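Local coordinates for protein putative acetamidase/formamidase (Yersinia enterocolitica subsp. palearctica serotype O:3, PDB 5UBU) that probably hydrolyses carbon-nitrogen bonds, other than peptide bonds, in linear amides such as acetamide or formamide, at residues Gly66-Glu71 / Glu144-Ile149; Ile119-Pro124 / Cys231-Glu236. All blocks are in the same frame, centred on the assembly; numbering follows the deposited sequence.

Interaction 1 of 2, residues Gly66-Glu71 / Glu144-Ile149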
loop_
_atom_site.group_PDB
_atom_site.type_symbol
_atom_site.label_atom_id
_atom_site.label_comp_id
_atom_site.label_asym_id
_atom_site.label_seq_id
_atom_site.Cartn_x
_atom_site.Cartn_y
_atom_site.Cartn_z
ATOM N N GLY B 66 -14.876 -23.551 -19.145
ATOM C CA GLY B 66 -14.531 -24.857 -19.695
ATOM C C GLY B 66 -13.349 -24.925 -20.655
ATOM O O GLY B 66 -13.116 -25.968 -21.276
ATOM N N ALA B 67 -12.577 -23.841 -20.757
ATOM C CA ALA B 67 -11.432 -23.804 -21.680
ATOM C C ALA B 67 -10.291 -24.731 -21.287
ATOM O O ALA B 67 -9.489 -25.115 -22.143
ATOM C CB ALA B 67 -10.910 -22.384 -21.815
ATOM N N ILE B 68 -10.218 -25.083 -20.001
ATOM C CA ILE B 68 -9.167 -25.966 -19.491
ATOM C C ILE B 68 -9.762 -27.316 -19.097
ATOM O O ILE B 68 -10.704 -27.383 -18.317
ATOM C CB ILE B 68 -8.418 -25.308 -18.312
ATOM C CG1 ILE B 68 -7.741 -24.025 -18.795
ATOM C CG2 ILE B 68 -7.365 -26.245 -17.742
ATOM C CD1 ILE B 68 -6.973 -23.287 -17.724
ATOM N N SER B 69 -9.199 -28.387 -19.647
ATOM C CA SER B 69 -9.685 -29.748 -19.387
ATOM C C SER B 69 -8.565 -30.799 -19.282
ATOM O O SER B 69 -8.834 -32.000 -19.269
ATOM C CB SER B 69 -10.677 -30.132 -20.493
ATOM O OG SER B 69 -10.097 -29.993 -21.775
ATOM N N SER B 70 -7.320 -30.339 -19.201
ATOM C CA SER B 70 -6.165 -31.224 -19.096
ATOM C C SER B 70 -5.028 -30.571 -18.332
ATOM O O SER B 70 -4.790 -29.367 -18.469
ATOM C CB SER B 70 -5.659 -31.583 -20.493
ATOM O OG SER B 70 -4.447 -32.310 -20.420
ATOM N N GLU B 71 -4.300 -31.366 -17.549
ATOM C CA GLU B 71 -3.150 -30.830 -16.824
ATOM C C GLU B 71 -2.016 -30.412 -17.784
ATOM O O GLU B 71 -1.115 -29.679 -17.389
ATOM C CB GLU B 71 -2.650 -31.792 -15.741
ATOM C CG GLU B 71 -3.631 -31.950 -14.590
ATOM C CD GLU B 71 -3.070 -32.711 -13.395
ATOM O OE1 GLU B 71 -1.944 -33.237 -13.474
ATOM O OE2 GLU B 71 -3.766 -32.774 -12.358
ATOM N N GLU B 144 3.864 -22.426 -15.258
ATOM C CA GLU B 144 2.506 -22.499 -15.702
ATOM C C GLU B 144 1.966 -23.887 -15.354
ATOM O O GLU B 144 2.285 -24.855 -16.013
ATOM C CB GLU B 144 2.542 -22.185 -17.194
ATOM C CG GLU B 144 1.229 -21.791 -17.808
ATOM C CD GLU B 144 1.399 -20.963 -19.080
ATOM O OE1 GLU B 144 0.361 -20.525 -19.606
ATOM O OE2 GLU B 144 2.540 -20.726 -19.541
ATOM N N LYS B 145 1.188 -23.969 -14.276
ATOM C CA LYS B 145 0.605 -25.234 -13.798
ATOM C C LYS B 145 -0.923 -25.313 -13.815
ATOM O O LYS B 145 -1.619 -24.309 -13.699
ATOM C CB LYS B 145 1.093 -25.563 -12.378
ATOM C CG LYS B 145 2.276 -26.508 -12.277
ATOM C CD LYS B 145 3.575 -25.987 -12.858
ATOM C CE LYS B 145 4.573 -27.141 -13.015
ATOM N NZ LYS B 145 4.787 -27.930 -11.765
ATOM N N VAL B 146 -1.407 -26.546 -13.934
ATOM C CA VAL B 146 -2.827 -26.870 -13.940
ATOM C C VAL B 146 -3.035 -28.186 -13.193
ATOM O O VAL B 146 -2.299 -29.161 -13.400
ATOM C CB VAL B 146 -3.378 -27.048 -15.381
ATOM C CG1 VAL B 146 -4.835 -27.494 -15.363
ATOM C CG2 VAL B 146 -3.224 -25.758 -16.170
ATOM N N ARG B 147 -4.043 -28.208 -12.329
ATOM C CA ARG B 147 -4.397 -29.399 -11.578
ATOM C C ARG B 147 -5.862 -29.716 -11.837
ATOM O O ARG B 147 -6.705 -28.857 -11.649
ATOM C CB ARG B 147 -4.185 -29.180 -10.095
ATOM C CG ARG B 147 -2.743 -29.078 -9.636
ATOM C CD ARG B 147 -1.934 -30.360 -9.863
ATOM N NE ARG B 147 -2.758 -31.564 -9.732
ATOM C CZ ARG B 147 -3.138 -32.141 -8.589
ATOM N NH1 ARG B 147 -2.799 -31.639 -7.409
ATOM N NH2 ARG B 147 -3.884 -33.243 -8.625
HETATM N N MSE B 148 -6.146 -30.940 -12.293
HETATM C CA MSE B 148 -7.509 -31.411 -12.554
HETATM C C MSE B 148 -7.805 -32.230 -11.333
HETATM O O MSE B 148 -7.234 -33.287 -11.135
HETATM C CB MSE B 148 -7.582 -32.302 -13.773
HETATM C CG MSE B 148 -7.317 -31.541 -15.064
HETATM SE SE MSE B 148 -8.999 -30.671 -15.559
HETATM C CE MSE B 148 -10.118 -32.178 -16.129
ATOM N N ILE B 149 -8.688 -31.734 -10.484
ATOM C CA ILE B 149 -9.030 -32.398 -9.244
ATOM C C ILE B 149 -10.414 -33.016 -9.299
ATOM O O ILE B 149 -11.398 -32.350 -9.586
ATOM C CB ILE B 149 -9.006 -31.397 -8.050
ATOM C CG1 ILE B 149 -7.715 -30.568 -8.034
ATOM C CG2 ILE B 149 -9.261 -32.119 -6.734
ATOM C CD1 ILE B 149 -6.472 -31.387 -8.238
HETATM O O HOH W 1 -4.642 -34.656 -10.721
#

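Interaction 2 of 2, residues Ile119-Pro124 / Cys231-Glu236. With NA (sodium ion), chain G.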
loop_
_atom_site.group_PDB
_atom_site.type_symbol
_atom_site.label_atom_id
_atom_site.label_comp_id
_atom_site.label_asym_id
_atom_site.label_seq_id
_atom_site.Cartn_x
_atom_site.Cartn_y
_atom_site.Cartn_z
ATOM N N ILE B 119 -10.718 -27.318 -10.982
ATOM C CA ILE B 119 -9.436 -26.928 -11.574
ATOM C C ILE B 119 -8.732 -25.828 -10.805
ATOM O O ILE B 119 -9.329 -24.806 -10.507
ATOM C CB ILE B 119 -9.642 -26.379 -13.003
ATOM C CG1 ILE B 119 -10.265 -27.456 -13.906
ATOM C CG2 ILE B 119 -8.310 -25.967 -13.627
ATOM C CD1 ILE B 119 -10.754 -26.932 -15.255
ATOM N N CYS B 120 -7.464 -26.044 -10.487
ATOM C CA CYS B 120 -6.644 -25.029 -9.843
ATOM C C CYS B 120 -5.546 -24.753 -10.857
ATOM O O CYS B 120 -5.024 -25.683 -11.481
ATOM C CB CYS B 120 -6.039 -25.493 -8.524
ATOM S SG CYS B 120 -5.000 -24.203 -7.764
ATOM N N ALA B 121 -5.196 -23.483 -11.031
ATOM C CA ALA B 121 -4.179 -23.116 -12.007
ATOM C C ALA B 121 -3.312 -21.956 -11.578
ATOM O O ALA B 121 -3.747 -21.080 -10.828
ATOM C CB ALA B 121 -4.851 -22.781 -13.336
HETATM N N MSE B 122 -2.078 -21.980 -12.073
HETATM C CA MSE B 122 -1.100 -20.939 -11.825
HETATM C C MSE B 122 -0.984 -20.258 -13.150
HETATM O O MSE B 122 -0.331 -20.748 -14.062
HETATM C CB MSE B 122 0.230 -21.506 -11.375
HETATM C CG MSE B 122 0.270 -21.685 -9.865
HETATM SE SE MSE B 122 1.881 -22.757 -9.413
HETATM C CE MSE B 122 3.253 -21.403 -9.734
ATOM N N ILE B 123 -1.669 -19.131 -13.268
ATOM C CA ILE B 123 -1.691 -18.340 -14.484
ATOM C C ILE B 123 -0.509 -17.371 -14.480
ATOM O O ILE B 123 -0.284 -16.685 -13.479
ATOM C CB ILE B 123 -3.015 -17.565 -14.577
ATOM C CG1 ILE B 123 -4.190 -18.561 -14.503
ATOM C CG2 ILE B 123 -3.050 -16.722 -15.849
ATOM C CD1 ILE B 123 -5.566 -17.935 -14.464
ATOM N N PRO B 124 0.267 -17.317 -15.579
ATOM C CA PRO B 124 1.394 -16.385 -15.583
ATOM C C PRO B 124 0.964 -14.930 -15.357
ATOM O O PRO B 124 -0.070 -14.498 -15.882
ATOM C CB PRO B 124 1.993 -16.563 -16.978
ATOM C CG PRO B 124 1.686 -17.987 -17.319
ATOM C CD PRO B 124 0.320 -18.235 -16.734
ATOM N N CYS B 231 -2.513 -18.430 -4.800
ATOM C CA CYS B 231 -1.897 -18.740 -6.114
ATOM C C CYS B 231 -2.627 -18.093 -7.291
ATOM O O CYS B 231 -2.150 -18.170 -8.428
ATOM C CB CYS B 231 -1.766 -20.239 -6.353
ATOM S SG CYS B 231 -3.271 -21.076 -6.867
ATOM N N GLY B 232 -3.780 -17.466 -7.017
ATOM C CA GLY B 232 -4.580 -16.802 -8.045
ATOM C C GLY B 232 -5.921 -17.471 -8.252
ATOM O O GLY B 232 -6.904 -16.803 -8.602
ATOM N N THR B 233 -5.965 -18.791 -8.043
ATOM C CA THR B 233 -7.202 -19.558 -8.210
ATOM C C THR B 233 -7.440 -20.543 -7.074
ATOM O O THR B 233 -6.512 -21.011 -6.425
ATOM C CB THR B 233 -7.192 -20.395 -9.523
ATOM O OG1 THR B 233 -6.256 -21.474 -9.420
ATOM C CG2 THR B 233 -6.846 -19.541 -10.731
ATOM N N ALA B 234 -8.708 -20.855 -6.865
ATOM C CA ALA B 234 -9.131 -21.822 -5.873
ATOM C C ALA B 234 -9.379 -23.085 -6.694
ATOM O O ALA B 234 -8.741 -23.267 -7.732
ATOM C CB ALA B 234 -10.407 -21.346 -5.207
ATOM N N VAL B 235 -10.247 -23.977 -6.219
ATOM C CA VAL B 235 -10.602 -25.163 -7.000
ATOM C C VAL B 235 -11.860 -24.718 -7.747
ATOM O O VAL B 235 -12.961 -24.779 -7.219
ATOM C CB VAL B 235 -10.826 -26.428 -6.139
ATOM C CG1 VAL B 235 -11.397 -27.561 -6.984
ATOM C CG2 VAL B 235 -9.514 -26.854 -5.483
ATOM N N GLU B 236 -11.654 -24.244 -8.974
ATOM C CA GLU B 236 -12.721 -23.735 -9.828
ATOM C C GLU B 236 -13.555 -24.874 -10.412
ATOM O O GLU B 236 -12.991 -25.836 -10.961
ATOM C CB GLU B 236 -12.103 -22.972 -11.003
ATOM C CG GLU B 236 -11.041 -21.937 -10.646
ATOM C CD GLU B 236 -11.556 -20.799 -9.798
ATOM O OE1 GLU B 236 -10.711 -20.124 -9.161
ATOM O OE2 GLU B 236 -12.785 -20.570 -9.763
HETATM NA NA NA G . -12.261 -18.512 -9.028
HETATM O O HOH W 2 -2.633 -17.829 -11.150
#

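Interaction 1 of 2, residues Gly66-Glu71 / Glu144-Ile149
Glu71 lies over strand 145-151 and brings one carboxylate oxygen, OE2, to both a backbone and a side-chain donor of that strand. Met148 N, of a selenomethionine, lies 3.0 Å from Glu71 OE2 in a nearly straight bond (167°) and meets the anti lone pair, on the side away from OE1. Arg147 NE forms a salt bridge with the same Glu71 OE2 at 3.1 Å. It approaches from above the carboxylate plane, whereas the oxygen sits in the guanidinium plane, and the two flat groups stand 83° apart. A bend at chi2 and chi3 brings the arginine tip back to this side, where Trp158 also holds it through a cation-pi contact and a bond from NH2 to its carbonyl.

The buried, apolar part of the contact is Ile68 against Val146. Val146 CG1, anti to its own amide nitrogen (chi1 175°), touches Ile68 CG2 at 3.7 Å, and Pro75 of helix 75-78 covers the same valine. Met148 CG packs on Glu71 CG, also at 3.7 Å. Exposed Ser69 marks the solvent side: its CB points away from the strand, and its backbone merely packs on the selenomethionine, with Ser69 O 3.4 Å from Met148 CE. Water 1 joins Glu71 OE2, Arg147 NH2 and Met148 O beside Glu71, which is partly exposed. With two protein donors and a water converging on Glu71 OE2, the carboxylate is probably held ionised and its rotation restrained.

Interaction 2 of 2, residues Ile119-Pro124 / Cys231-Glu236
Ile119 and Glu236 form a single antiparallel bridge, a hydrogen-bonded pair that joins strand 117-122 to the end of the 231-236 loop. Ile119 N lies 2.7 Å from Glu236 O, and the return bond runs from Glu236 N to Ile119 O at 2.8 Å.

The Glu236 side chain starts beside the strand and ends at a metal. Its CB is 3.4 Å from Ile119 O, and Glu236 CG rests against the same Ile119 O at 3.3 Å. A bend at chi2 (-63°) then turns the carboxylate away from the strand. There Glu236 OE1 and Glu236 OE2 both bind the sodium ion, each at 2.2 Å, making the glutamate a bidentate ligand. Glu236 OE1 has a second partner, Ala234 N at 3.1 Å, which meets it from above the carboxylate plane and ties the ligand to its own loop.

Farther along the strand, Thr233 OG1 takes the place of a backbone acceptor: Ala121 N points at it over 2.8 Å in an almost linear bond (174°). Next to it the two thiols make an apolar contact, Cys120 SG lying 3.7 Å from Cys231 SG, and water 2 links Ile123 N to Cys231 O. Ser304 of the second subunit hydrogen-bonds to Thr233 O, which places the loop at a subunit interface. With Asp220 and His222 as further protein ligands, the arrangement is a mixed carboxylate-histidine metal site, its glutamate set by a loop that pairs with a neighbouring strand.

In the fold
Interactions 1 and 2 adjoin each other across one sheet, with centres about 9 Å apart, and neighbouring antiparallel strands join them. Arg147 N lies 2.8 Å from Cys120 O and Met122 N lies 2.9 Å from Lys145 O, both probable hydrogen bonds between strands 145-151 and 117-122. The 66-71 loop packs mainly on strand 145-151 and also touches Ile119, while the 231-236 loop pairs with strand 117-122. Only interaction 2 supplies a metal ligand; the Glu236 side chain is also about 5 Å from the other sodium ion, whereas the Ile68 side chain in interaction 1 remains about 11 Å from a sodium. Asp220 is a ligand in both sodium sites. Both contacts also touch the second subunit.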